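Local coordinates for protein MccF (Escherichia coli, PDB 4IIY) that probably acts as a serine-type peptidase of the S66 family, conferring self-immunity to the antibiotic microcin C7, at residues L178-I189 and H338-P346; I140-L151 and L160-S171. The protein carries 1 engineered substitution. All coordinates share one frame; numbering follows the deposited sequence.

Interaction 1 of 2, residues L178-I189 and H338-P346; sequences LVDITYESFIKI and HTHPMLTLP. With 1EI (5'-O-(L-alpha-glutamylsulfamoyl)inosine), chain K.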
loop_
_atom_site.group_PDB
_atom_site.type_symbol
_atom_site.label_atom_id
_atom_site.label_comp_id
_atom_site.label_asym_id
_atom_site.label_seq_id
_atom_site.Cartn_x
_atom_site.Cartn_y
_atom_site.Cartn_z
ATOM N N LEU B 178 28.783 1.543 -12.576
ATOM C CA LEU B 178 27.481 2.181 -12.725
ATOM C C LEU B 178 27.355 3.493 -11.956
ATOM O O LEU B 178 26.626 4.390 -12.380
ATOM C CB LEU B 178 26.351 1.203 -12.389
ATOM C CG LEU B 178 26.373 -0.068 -13.248
ATOM C CD1 LEU B 178 25.211 -0.995 -12.890
ATOM C CD2 LEU B 178 26.347 0.281 -14.726
ATOM N N VAL B 179 28.069 3.621 -10.843
ATOM C CA VAL B 179 27.957 4.832 -10.038
ATOM C C VAL B 179 28.383 6.065 -10.825
ATOM O O VAL B 179 27.863 7.149 -10.601
ATOM C CB VAL B 179 28.738 4.717 -8.709
ATOM C CG1 VAL B 179 30.252 4.641 -8.944
ATOM C CG2 VAL B 179 28.397 5.872 -7.783
ATOM N N ASP B 180 29.319 5.903 -11.757
ATOM C CA ASP B 180 29.803 7.046 -12.525
ATOM C C ASP B 180 28.721 7.603 -13.443
ATOM O O ASP B 180 28.648 8.811 -13.669
ATOM C CB ASP B 180 31.065 6.665 -13.303
ATOM C CG ASP B 180 32.187 6.217 -12.382
ATOM O OD1 ASP B 180 32.447 6.930 -11.391
ATOM O OD2 ASP B 180 32.786 5.147 -12.639
ATOM N N ILE B 181 27.878 6.725 -13.963
ATOM C CA ILE B 181 26.794 7.144 -14.835
ATOM C C ILE B 181 25.702 7.858 -14.023
ATOM O O ILE B 181 25.163 8.883 -14.447
ATOM C CB ILE B 181 26.231 5.935 -15.612
ATOM C CG1 ILE B 181 27.361 5.198 -16.349
ATOM C CG2 ILE B 181 25.154 6.363 -16.581
ATOM C CD1 ILE B 181 28.199 6.078 -17.264
ATOM N N THR B 182 25.392 7.332 -12.843
ATOM C CA THR B 182 24.492 8.013 -11.920
ATOM C C THR B 182 25.010 9.416 -11.603
ATOM O O THR B 182 24.268 10.402 -11.664
ATOM C CB THR B 182 24.348 7.199 -10.638
ATOM O OG1 THR B 182 23.757 5.936 -10.971
ATOM C CG2 THR B 182 23.490 7.925 -9.598
ATOM N N TYR B 183 26.290 9.511 -11.275
ATOM C CA TYR B 183 26.857 10.793 -10.926
ATOM C C TYR B 183 26.812 11.786 -12.087
ATOM O O TYR B 183 26.502 12.959 -11.893
ATOM C CB TYR B 183 28.288 10.648 -10.412
ATOM C CG TYR B 183 28.849 11.993 -10.037
ATOM C CD1 TYR B 183 28.466 12.613 -8.860
ATOM C CD2 TYR B 183 29.724 12.672 -10.882
ATOM C CE1 TYR B 183 28.949 13.874 -8.519
ATOM C CE2 TYR B 183 30.212 13.935 -10.547
ATOM C CZ TYR B 183 29.825 14.521 -9.357
ATOM O OH TYR B 183 30.295 15.772 -8.995
ATOM N N GLU B 184 27.128 11.318 -13.287
ATOM C CA GLU B 184 27.111 12.191 -14.454
ATOM C C GLU B 184 25.744 12.843 -14.657
ATOM O O GLU B 184 25.666 14.024 -14.989
ATOM C CB GLU B 184 27.560 11.422 -15.694
ATOM C CG GLU B 184 29.062 11.192 -15.737
ATOM C CD GLU B 184 29.481 10.076 -16.676
ATOM O OE1 GLU B 184 28.734 9.776 -17.632
ATOM O OE2 GLU B 184 30.565 9.492 -16.452
ATOM N N SER B 185 24.664 12.099 -14.441
ATOM C CA SER B 185 23.332 12.697 -14.568
ATOM C C SER B 185 23.041 13.694 -13.438
ATOM O O SER B 185 22.535 14.797 -13.678
ATOM C CB SER B 185 22.252 11.611 -14.607
ATOM O OG SER B 185 20.954 12.171 -14.658
ATOM N N PHE B 186 23.359 13.297 -12.210
ATOM C CA PHE B 186 23.200 14.146 -11.030
ATOM C C PHE B 186 23.868 15.508 -11.254
ATOM O O PHE B 186 23.237 16.564 -11.120
ATOM C CB PHE B 186 23.815 13.417 -9.824
ATOM C CG PHE B 186 23.898 14.225 -8.556
ATOM C CD1 PHE B 186 22.810 14.326 -7.702
ATOM C CD2 PHE B 186 25.097 14.821 -8.181
ATOM C CE1 PHE B 186 22.910 15.032 -6.515
ATOM C CE2 PHE B 186 25.201 15.534 -7.002
ATOM C CZ PHE B 186 24.108 15.631 -6.159
ATOM N N ILE B 187 25.147 15.490 -11.608
ATOM C CA ILE B 187 25.884 16.739 -11.743
ATOM C C ILE B 187 25.421 17.542 -12.967
ATOM O O ILE B 187 25.334 18.770 -12.897
ATOM C CB ILE B 187 27.424 16.510 -11.730
ATOM C CG1 ILE B 187 28.163 17.792 -11.327
ATOM C CG2 ILE B 187 27.921 15.940 -13.059
ATOM C CD1 ILE B 187 27.965 18.174 -9.871
ATOM N N LYS B 188 25.085 16.874 -14.065
ATOM C CA LYS B 188 24.590 17.585 -15.240
ATOM C C LYS B 188 23.269 18.308 -14.968
ATOM O O LYS B 188 23.122 19.505 -15.254
ATOM C CB LYS B 188 24.403 16.613 -16.404
ATOM C CG LYS B 188 23.859 17.247 -17.680
ATOM C CD LYS B 188 24.870 18.191 -18.304
ATOM C CE LYS B 188 24.422 18.676 -19.673
ATOM N NZ LYS B 188 25.465 19.538 -20.298
ATOM N N ILE B 189 22.301 17.577 -14.433
ATOM C CA ILE B 189 20.967 18.119 -14.211
ATOM C C ILE B 189 21.006 19.294 -13.239
ATOM O O ILE B 189 20.342 20.313 -13.451
ATOM C CB ILE B 189 20.006 17.033 -13.670
ATOM C CG1 ILE B 189 19.739 15.959 -14.728
ATOM C CG2 ILE B 189 18.689 17.649 -13.234
ATOM C CD1 ILE B 189 19.044 16.480 -15.969
ATOM N N HIS B 338 14.846 2.192 -8.973
ATOM C CA HIS B 338 15.767 1.473 -8.102
ATOM C C HIS B 338 16.885 0.754 -8.873
ATOM O O HIS B 338 17.800 0.200 -8.254
ATOM C CB HIS B 338 15.021 0.429 -7.274
ATOM C CG HIS B 338 14.174 0.985 -6.169
ATOM N ND1 HIS B 338 13.084 1.806 -6.378
ATOM C CD2 HIS B 338 14.232 0.773 -4.836
ATOM C CE1 HIS B 338 12.519 2.087 -5.212
ATOM N NE2 HIS B 338 13.198 1.473 -4.262
ATOM N N THR B 339 16.814 0.716 -10.203
ATOM C CA THR B 339 17.887 0.081 -10.974
ATOM C C THR B 339 19.101 1.015 -11.087
ATOM O O THR B 339 18.993 2.216 -10.855
ATOM C CB THR B 339 17.399 -0.352 -12.365
ATOM O OG1 THR B 339 16.944 0.798 -13.093
ATOM C CG2 THR B 339 16.240 -1.339 -12.247
ATOM N N HIS B 340 20.260 0.450 -11.417
ATOM C CA HIS B 340 21.490 1.221 -11.626
ATOM C C HIS B 340 21.864 1.192 -13.100
ATOM O O HIS B 340 21.774 0.143 -13.743
ATOM C CB HIS B 340 22.648 0.640 -10.806
ATOM C CG HIS B 340 22.450 0.765 -9.331
ATOM N ND1 HIS B 340 22.806 1.893 -8.621
ATOM C CD2 HIS B 340 21.904 -0.090 -8.433
ATOM C CE1 HIS B 340 22.494 1.722 -7.349
ATOM N NE2 HIS B 340 21.946 0.529 -7.208
ATOM N N PRO B 341 22.303 2.328 -13.651
ATOM C CA PRO B 341 22.446 3.640 -13.009
ATOM C C PRO B 341 21.109 4.373 -12.947
ATOM O O PRO B 341 20.123 3.950 -13.554
ATOM C CB PRO B 341 23.407 4.366 -13.950
ATOM C CG PRO B 341 23.038 3.832 -15.302
ATOM C CD PRO B 341 22.670 2.374 -15.078
ATOM N N MET B 342 21.092 5.470 -12.205
ATOM C CA MET B 342 19.878 6.234 -11.992
ATOM C C MET B 342 20.063 7.668 -12.476
ATOM O O MET B 342 21.049 8.317 -12.128
ATOM C CB MET B 342 19.550 6.239 -10.501
ATOM C CG MET B 342 18.214 6.864 -10.191
ATOM S SD MET B 342 18.026 7.231 -8.434
ATOM C CE MET B 342 16.273 7.603 -8.489
ATOM N N LEU B 343 19.120 8.147 -13.279
ATOM C CA LEU B 343 19.104 9.533 -13.729
ATOM C C LEU B 343 18.385 10.398 -12.689
ATOM O O LEU B 343 17.604 9.890 -11.882
ATOM C CB LEU B 343 18.375 9.633 -15.069
ATOM C CG LEU B 343 18.938 8.725 -16.172
ATOM C CD1 LEU B 343 18.025 8.709 -17.391
ATOM C CD2 LEU B 343 20.347 9.150 -16.566
ATOM N N THR B 344 18.649 11.698 -12.716
ATOM C CA THR B 344 18.014 12.668 -11.826
ATOM C C THR B 344 16.874 13.373 -12.570
ATOM O O THR B 344 17.080 13.862 -13.694
ATOM C CB THR B 344 19.053 13.685 -11.319
ATOM O OG1 THR B 344 19.969 13.025 -10.437
ATOM C CG2 THR B 344 18.382 14.820 -10.565
ATOM N N LEU B 345 15.691 13.438 -11.950
ATOM C CA LEU B 345 14.486 13.972 -12.588
ATOM C C LEU B 345 13.786 15.007 -11.703
ATOM O O LEU B 345 13.347 14.687 -10.595
ATOM C CB LEU B 345 13.507 12.827 -12.849
ATOM C CG LEU B 345 12.168 13.186 -13.488
ATOM C CD1 LEU B 345 12.357 13.591 -14.938
ATOM C CD2 LEU B 345 11.197 12.015 -13.385
ATOM N N PRO B 346 13.657 16.254 -12.176
ATOM C CA PRO B 346 12.839 17.206 -11.414
ATOM C C PRO B 346 11.365 16.810 -11.516
ATOM O O PRO B 346 10.897 16.429 -12.597
ATOM C CB PRO B 346 13.095 18.537 -12.130
ATOM C CG PRO B 346 13.411 18.145 -13.546
ATOM C CD PRO B 346 14.173 16.833 -13.430
HETATM O O6 1EI K . 20.773 -5.857 1.926
HETATM C C6 1EI K . 20.613 -5.386 0.779
HETATM N N1 1EI K . 21.117 -6.002 -0.309
HETATM C C2 1EI K . 20.956 -5.506 -1.548
HETATM N N3 1EI K . 20.292 -4.367 -1.804
HETATM C C5 1EI K . 19.868 -4.130 0.582
HETATM C C4 1EI K . 19.742 -3.658 -0.795
HETATM N N7 1EI K . 19.236 -3.227 1.360
HETATM C C8 1EI K . 18.742 -2.261 0.550
HETATM N N9 1EI K . 19.047 -2.529 -0.729
HETATM C "C1'" 1EI K . 18.677 -1.720 -1.903
HETATM O "O4'" 1EI K . 18.599 -0.337 -1.591
HETATM C "C2'" 1EI K . 17.286 -2.125 -2.343
HETATM O "O2'" 1EI K . 17.364 -3.171 -3.311
HETATM C "C3'" 1EI K . 16.725 -0.849 -2.930
HETATM O "O3'" 1EI K . 16.781 -0.915 -4.353
HETATM C "C4'" 1EI K . 17.648 0.264 -2.467
HETATM C "C5'" 1EI K . 16.885 1.378 -1.760
HETATM O "O5'" 1EI K . 16.252 0.889 -0.575
HETATM S SBF 1EI K . 15.143 1.736 0.063
HETATM O OAE 1EI K . 15.157 1.515 1.492
HETATM O OAF 1EI K . 15.432 3.104 -0.278
HETATM N NAQ 1EI K . 13.817 1.282 -0.594
HETATM C C 1EI K . 12.601 1.846 -0.436
HETATM O O 1EI K . 12.316 2.828 0.240
HETATM C CA 1EI K . 11.479 1.216 -1.211
HETATM N N 1EI K . 11.933 0.016 -1.893
HETATM C CB 1EI K . 10.309 0.921 -0.279
HETATM C CG 1EI K . 8.974 1.163 -0.977
HETATM C CD 1EI K . 8.610 -0.015 -1.852
HETATM O OE1 1EI K . 9.505 -0.816 -2.191
HETATM O OE2 1EI K . 7.423 -0.138 -2.200
HETATM O O HOH W 1 21.475 10.794 -11.102
HETATM O O HOH W 2 24.359 4.272 -8.943
#
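Thr-344 meets the Phe-186 ring at its edge, with OG1 of Thr-344 near the ring plane and 4.2 Å from Phe-186 CD1; Phe-172 packs on the same ring edge-to-face. Two imidazoles are also met at their edges: a water lies in the plane of the His-340 ring, and ligand C3' lies in that of His-338. The motif is a helix, 178-191, laid along the loop that runs from His-338, predicted to belong to the charge relay, into strand 345-347 at the margin of a six-stranded sheet of this S66 fold.

Two helix hydroxyls fix the loop backbone. Met-342 N donates to Thr-182 OG1 at 3.0 Å and a nearly straight 166°. One helical turn on, Thr-344 N donates to Ser-185 OG at 3.1 Å and 163°; the extended Ser-185 torsion (chi1 177°), which sets OG opposite the backbone N, delivers the hydroxyl to this N-H. A bridging water donates to both Thr-182 O and Met-342 O and accepts a hydrogen bond from Thr-344 OG1 at 2.8 Å, so polar backbone atoms of both partners share one solvent molecule. A second water joins Thr-182 OG1 to His-340 ND1.

Apolar contacts continue at both ends. Pro-341, preceded by a cis peptide bond, lies alongside Ile-181 and points the same way, its CG 3.5 Å from Ile-181 CG2. Leu-178 CD1 touches His-340 CB at 3.7 Å. At the other end Ile-189 and Thr-344 run antiparallel alongside one another, their CG2 methyls 3.9 Å apart. Where the loop begins, Glu-270 OE1 is hydrogen-bonded to His-338 ND1, and the ligand's amino N donates to His-338 NE2 at 3.1 Å.

Interaction 2 of 2, residues I140-L151 and L160-S171; sequences IIIGYADTTALL and LITFYGPALIPS. Engineered in segment 140-151: Ala-145 (natural residue Ser). With 1EI (5'-O-(L-alpha-glutamylsulfamoyl)inosine), chain K.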
loop_
_atom_site.group_PDB
_atom_site.type_symbol
_atom_site.label_atom_id
_atom_site.label_comp_id
_atom_site.label_asym_id
_atom_site.label_seq_id
_atom_site.Cartn_x
_atom_site.Cartn_y
_atom_site.Cartn_z
ATOM N N ILE B 140 17.733 22.301 -2.914
ATOM C CA ILE B 140 17.547 21.093 -3.699
ATOM C C ILE B 140 17.289 19.927 -2.749
ATOM O O ILE B 140 18.145 19.587 -1.934
ATOM C CB ILE B 140 18.799 20.795 -4.538
ATOM C CG1 ILE B 140 19.071 21.944 -5.517
ATOM C CG2 ILE B 140 18.647 19.458 -5.272
ATOM C CD1 ILE B 140 20.451 21.904 -6.136
ATOM N N ILE B 141 16.108 19.324 -2.842
ATOM C CA ILE B 141 15.758 18.175 -2.012
ATOM C C ILE B 141 15.706 16.973 -2.942
ATOM O O ILE B 141 14.989 17.006 -3.947
ATOM C CB ILE B 141 14.376 18.352 -1.337
ATOM C CG1 ILE B 141 14.229 19.742 -0.707
ATOM C CG2 ILE B 141 14.129 17.229 -0.329
ATOM C CD1 ILE B 141 15.201 20.037 0.366
ATOM N N ILE B 142 16.474 15.934 -2.629
ATOM C CA ILE B 142 16.660 14.816 -3.547
ATOM C C ILE B 142 16.701 13.465 -2.830
ATOM O O ILE B 142 17.264 13.328 -1.736
ATOM C CB ILE B 142 17.919 15.039 -4.433
ATOM C CG1 ILE B 142 18.002 14.019 -5.578
ATOM C CG2 ILE B 142 19.195 15.051 -3.582
ATOM C CD1 ILE B 142 18.960 14.453 -6.674
ATOM N N GLY B 143 16.058 12.483 -3.453
ATOM C CA GLY B 143 16.064 11.104 -2.993
ATOM C C GLY B 143 15.057 10.332 -3.820
ATOM O O GLY B 143 14.587 10.822 -4.849
ATOM N N TYR B 144 14.715 9.127 -3.386
ATOM C CA TYR B 144 13.769 8.314 -4.147
ATOM C C TYR B 144 13.096 7.291 -3.243
ATOM O O TYR B 144 13.268 7.326 -2.021
ATOM C CB TYR B 144 14.441 7.690 -5.393
ATOM C CG TYR B 144 15.417 6.557 -5.141
ATOM C CD1 TYR B 144 15.045 5.244 -5.387
ATOM C CD2 TYR B 144 16.717 6.798 -4.694
ATOM C CE1 TYR B 144 15.930 4.194 -5.179
ATOM C CE2 TYR B 144 17.604 5.759 -4.498
ATOM C CZ TYR B 144 17.203 4.466 -4.729
ATOM O OH TYR B 144 18.115 3.457 -4.501
ATOM N N ALA B 145 12.313 6.396 -3.829
ATOM C CA ALA B 145 11.758 5.274 -3.085
ATOM C C ALA B 145 10.824 5.803 -1.999
ATOM O O ALA B 145 9.973 6.643 -2.286
ATOM C CB ALA B 145 12.868 4.407 -2.515
ATOM N N ASP B 146 10.949 5.331 -0.765
ATOM C CA ASP B 146 10.076 5.830 0.303
ATOM C C ASP B 146 10.093 7.348 0.451
ATOM O O ASP B 146 9.108 7.962 0.903
ATOM C CB ASP B 146 10.456 5.204 1.645
ATOM C CG ASP B 146 9.568 5.688 2.761
ATOM O OD1 ASP B 146 8.392 5.286 2.784
ATOM O OD2 ASP B 146 10.036 6.503 3.588
ATOM N N THR B 147 11.220 7.962 0.110
ATOM C CA THR B 147 11.345 9.409 0.259
ATOM C C THR B 147 10.399 10.187 -0.664
ATOM O O THR B 147 10.196 11.391 -0.488
ATOM C CB THR B 147 12.806 9.831 0.078
ATOM O OG1 THR B 147 13.641 8.864 0.728
ATOM C CG2 THR B 147 13.054 11.196 0.706
ATOM N N THR B 148 9.798 9.494 -1.631
ATOM C CA THR B 148 8.689 10.048 -2.394
ATOM C C THR B 148 7.671 10.774 -1.517
ATOM O O THR B 148 7.131 11.806 -1.905
ATOM C CB THR B 148 7.947 8.920 -3.143
ATOM O OG1 THR B 148 8.816 8.317 -4.107
ATOM C CG2 THR B 148 6.704 9.439 -3.865
ATOM N N ALA B 149 7.377 10.232 -0.340
ATOM C CA ALA B 149 6.376 10.879 0.508
ATOM C C ALA B 149 6.771 12.326 0.820
ATOM O O ALA B 149 5.922 13.226 0.823
ATOM C CB ALA B 149 6.154 10.087 1.788
ATOM N N LEU B 150 8.055 12.551 1.079
ATOM C CA LEU B 150 8.570 13.896 1.336
ATOM C C LEU B 150 8.660 14.744 0.075
ATOM O O LEU B 150 8.304 15.921 0.090
ATOM C CB LEU B 150 9.946 13.850 1.994
ATOM C CG LEU B 150 10.064 13.025 3.265
ATOM C CD1 LEU B 150 11.429 13.264 3.882
ATOM C CD2 LEU B 150 8.952 13.372 4.261
ATOM N N LEU B 151 9.139 14.166 -1.022
ATOM C CA LEU B 151 9.278 14.925 -2.263
ATOM C C LEU B 151 7.920 15.424 -2.729
ATOM O O LEU B 151 7.762 16.602 -3.083
ATOM C CB LEU B 151 9.905 14.061 -3.354
ATOM C CG LEU B 151 11.299 13.496 -3.064
ATOM C CD1 LEU B 151 11.706 12.509 -4.141
ATOM C CD2 LEU B 151 12.344 14.603 -2.934
ATOM N N LEU B 160 7.570 23.861 -4.264
ATOM C CA LEU B 160 8.994 23.675 -4.545
ATOM C C LEU B 160 9.235 22.503 -5.492
ATOM O O LEU B 160 8.696 21.411 -5.300
ATOM C CB LEU B 160 9.755 23.432 -3.245
ATOM C CG LEU B 160 11.261 23.172 -3.348
ATOM C CD1 LEU B 160 12.002 24.367 -3.954
ATOM C CD2 LEU B 160 11.816 22.841 -1.974
ATOM N N ILE B 161 10.045 22.735 -6.516
ATOM C CA ILE B 161 10.453 21.665 -7.412
ATOM C C ILE B 161 11.549 20.851 -6.733
ATOM O O ILE B 161 12.659 21.345 -6.497
ATOM C CB ILE B 161 10.929 22.216 -8.764
ATOM C CG1 ILE B 161 9.803 23.033 -9.420
ATOM C CG2 ILE B 161 11.417 21.080 -9.657
ATOM C CD1 ILE B 161 8.482 22.288 -9.549
ATOM N N THR B 162 11.186 19.622 -6.361
ATOM C CA THR B 162 12.088 18.649 -5.746
ATOM C C THR B 162 12.492 17.596 -6.788
ATOM O O THR B 162 11.991 17.609 -7.916
ATOM C CB THR B 162 11.427 17.958 -4.535
ATOM O OG1 THR B 162 10.319 17.156 -4.971
ATOM C CG2 THR B 162 10.959 18.984 -3.520
ATOM N N PHE B 163 13.407 16.699 -6.414
ATOM C CA PHE B 163 14.067 15.825 -7.383
ATOM C C PHE B 163 13.994 14.351 -7.036
ATOM O O PHE B 163 14.339 13.951 -5.921
ATOM C CB PHE B 163 15.533 16.245 -7.533
ATOM C CG PHE B 163 15.694 17.626 -8.094
ATOM C CD1 PHE B 163 15.915 17.816 -9.444
ATOM C CD2 PHE B 163 15.552 18.737 -7.278
ATOM C CE1 PHE B 163 16.021 19.108 -9.965
ATOM C CE2 PHE B 163 15.650 20.025 -7.794
ATOM C CZ PHE B 163 15.886 20.205 -9.138
ATOM N N TYR B 164 13.541 13.554 -8.006
ATOM C CA TYR B 164 13.611 12.105 -7.913
ATOM C C TYR B 164 14.997 11.726 -8.397
ATOM O O TYR B 164 15.309 11.900 -9.575
ATOM C CB TYR B 164 12.542 11.428 -8.784
ATOM C CG TYR B 164 12.120 10.097 -8.200
ATOM C CD1 TYR B 164 11.317 10.064 -7.065
ATOM C CD2 TYR B 164 12.555 8.884 -8.732
ATOM C CE1 TYR B 164 10.937 8.887 -6.490
ATOM C CE2 TYR B 164 12.172 7.672 -8.160
ATOM C CZ TYR B 164 11.360 7.693 -7.030
ATOM O OH TYR B 164 10.963 6.534 -6.387
ATOM N N GLY B 165 15.845 11.235 -7.507
ATOM C CA GLY B 165 17.225 10.998 -7.870
ATOM C C GLY B 165 17.993 10.368 -6.735
ATOM O O GLY B 165 17.401 9.869 -5.776
ATOM N N PRO B 166 19.329 10.383 -6.841
ATOM C CA PRO B 166 20.190 9.644 -5.916
ATOM C C PRO B 166 19.956 9.882 -4.431
ATOM O O PRO B 166 19.762 11.017 -3.981
ATOM C CB PRO B 166 21.592 10.146 -6.276
ATOM C CG PRO B 166 21.508 10.471 -7.719
ATOM C CD PRO B 166 20.082 10.883 -8.005
ATOM N N ALA B 167 20.004 8.780 -3.688
ATOM C CA ALA B 167 20.172 8.775 -2.242
ATOM C C ALA B 167 21.602 8.325 -1.952
ATOM O O ALA B 167 22.170 7.493 -2.668
ATOM C CB ALA B 167 19.156 7.848 -1.581
ATOM N N LEU B 168 22.192 8.874 -0.902
ATOM C CA LEU B 168 23.615 8.721 -0.663
ATOM C C LEU B 168 24.082 7.266 -0.645
ATOM O O LEU B 168 25.052 6.910 -1.327
ATOM C CB LEU B 168 23.973 9.430 0.637
ATOM C CG LEU B 168 25.422 9.324 1.121
ATOM C CD1 LEU B 168 26.379 9.932 0.128
ATOM C CD2 LEU B 168 25.559 9.971 2.502
ATOM N N ILE B 169 23.389 6.436 0.119
ATOM C CA ILE B 169 23.837 5.066 0.342
ATOM C C ILE B 169 23.606 4.147 -0.870
ATOM O O ILE B 169 24.565 3.610 -1.433
ATOM C CB ILE B 169 23.287 4.496 1.679
ATOM C CG1 ILE B 169 23.788 5.348 2.853
ATOM C CG2 ILE B 169 23.670 3.029 1.841
ATOM C CD1 ILE B 169 23.216 4.944 4.206
ATOM N N PRO B 170 22.352 3.967 -1.310
ATOM C CA PRO B 170 22.178 3.052 -2.445
ATOM C C PRO B 170 22.784 3.604 -3.730
ATOM O O PRO B 170 23.338 2.844 -4.518
ATOM C CB PRO B 170 20.651 2.926 -2.573
ATOM C CG PRO B 170 20.113 4.172 -1.950
ATOM C CD PRO B 170 21.067 4.494 -0.821
ATOM N N SER B 171 22.695 4.909 -3.952
ATOM C CA SER B 171 23.096 5.435 -5.252
ATOM C C SER B 171 24.591 5.715 -5.357
ATOM O O SER B 171 25.241 5.326 -6.326
ATOM C CB SER B 171 22.312 6.706 -5.587
ATOM O OG SER B 171 20.914 6.513 -5.446
HETATM O O6 1EI K . 20.773 -5.857 1.926
HETATM C C6 1EI K . 20.613 -5.386 0.779
HETATM N N1 1EI K . 21.117 -6.002 -0.309
HETATM C C2 1EI K . 20.956 -5.506 -1.548
HETATM N N3 1EI K . 20.292 -4.367 -1.804
HETATM C C5 1EI K . 19.868 -4.130 0.582
HETATM C C4 1EI K . 19.742 -3.658 -0.795
HETATM N N7 1EI K . 19.236 -3.227 1.360
HETATM C C8 1EI K . 18.742 -2.261 0.550
HETATM N N9 1EI K . 19.047 -2.529 -0.729
HETATM C "C1'" 1EI K . 18.677 -1.720 -1.903
HETATM O "O4'" 1EI K . 18.599 -0.337 -1.591
HETATM C "C2'" 1EI K . 17.286 -2.125 -2.343
HETATM O "O2'" 1EI K . 17.364 -3.171 -3.311
HETATM C "C3'" 1EI K . 16.725 -0.849 -2.930
HETATM O "O3'" 1EI K . 16.781 -0.915 -4.353
HETATM C "C4'" 1EI K . 17.648 0.264 -2.467
HETATM C "C5'" 1EI K . 16.885 1.378 -1.760
HETATM O "O5'" 1EI K . 16.252 0.889 -0.575
HETATM S SBF 1EI K . 15.143 1.736 0.063
HETATM O OAE 1EI K . 15.157 1.515 1.492
HETATM O OAF 1EI K . 15.432 3.104 -0.278
HETATM N NAQ 1EI K . 13.817 1.282 -0.594
HETATM C C 1EI K . 12.601 1.846 -0.436
HETATM O O 1EI K . 12.316 2.828 0.240
HETATM C CA 1EI K . 11.479 1.216 -1.211
HETATM N N 1EI K . 11.933 0.016 -1.893
HETATM C CB 1EI K . 10.309 0.921 -0.279
HETATM C CG 1EI K . 8.974 1.163 -0.977
HETATM C CD 1EI K . 8.610 -0.015 -1.852
HETATM O OE1 1EI K . 9.505 -0.816 -2.191
HETATM O OE2 1EI K . 7.423 -0.138 -2.200
HETATM O O HOH W 3 14.189 20.859 -4.281
HETATM O O HOH W 4 20.306 3.990 -6.175
#
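Tyr-164 OH is held by two hydrogen bonds: Ala-145 N donates to it at 2.9 Å and 156°, and Glu-270 OE2 is its second partner. The setting is a beta-alpha-beta unit, parallel strands 140-143 and 162-164 joined by helix 148-158, whose first strand ends in a nucleophile-elbow-like turn. At its apex stands the engineered Ala-145, in place of the serine predicted as nucleophile, with a positive phi of 64°.

Strand pairing is direct: Phe-163 N reaches Ile-141 O at 2.9 Å, and Gly-165 N reaches Gly-143 O at 3.0 Å from above the carbonyl plane. Beyond the strands, Tyr-144 CB stands over one face of the Tyr-164 ring in a CH-pi contact, 3.7 Å from its centroid, while Thr-148 OG1 meets that ring at its edge. A phenylalanine in place of Tyr-164 would keep the ring but is likely to leave the Ala-145 N-H without its acceptor and Glu-270 OE2 without its tyrosine partner. With Tyr-144 CG set between the backbone N and the carbonyl carbon (chi1 73°), the ring runs out past Pro-170, its OH 3.2 Å from Pro-170 CB, and a water links that OH to Ser-171 OG. On the ligand side Asp-146 N donates to the ligand's carbonyl O at 3.0 Å, and Ala-145 CB lies 3.2 Å from the same oxygen.

Both contacts belong to the interior: all 17 touching residues of interaction 2 are buried, against 9 of 11 in interaction 1, and the former covers more area, 763 against 533 Å². Their centres lie about 12 Å apart. Interaction 2 is local, pairing adjacent parallel strands through backbone bonds and tyrosine packing; interaction 1, its segments 149 residues apart at their closest ends, ties a helix to a loop through hydroxyls and waters. They join in one sheet, where strand 345-347 flanks strand 162-164 and Leu-345 O probably accepts a hydrogen bond from Tyr-164 N at 2.8 Å. Both reach the ligand, and His-338 NE2 comes within 3.4 Å of Ala-145 CB, bringing predicted catalytic positions from the two together.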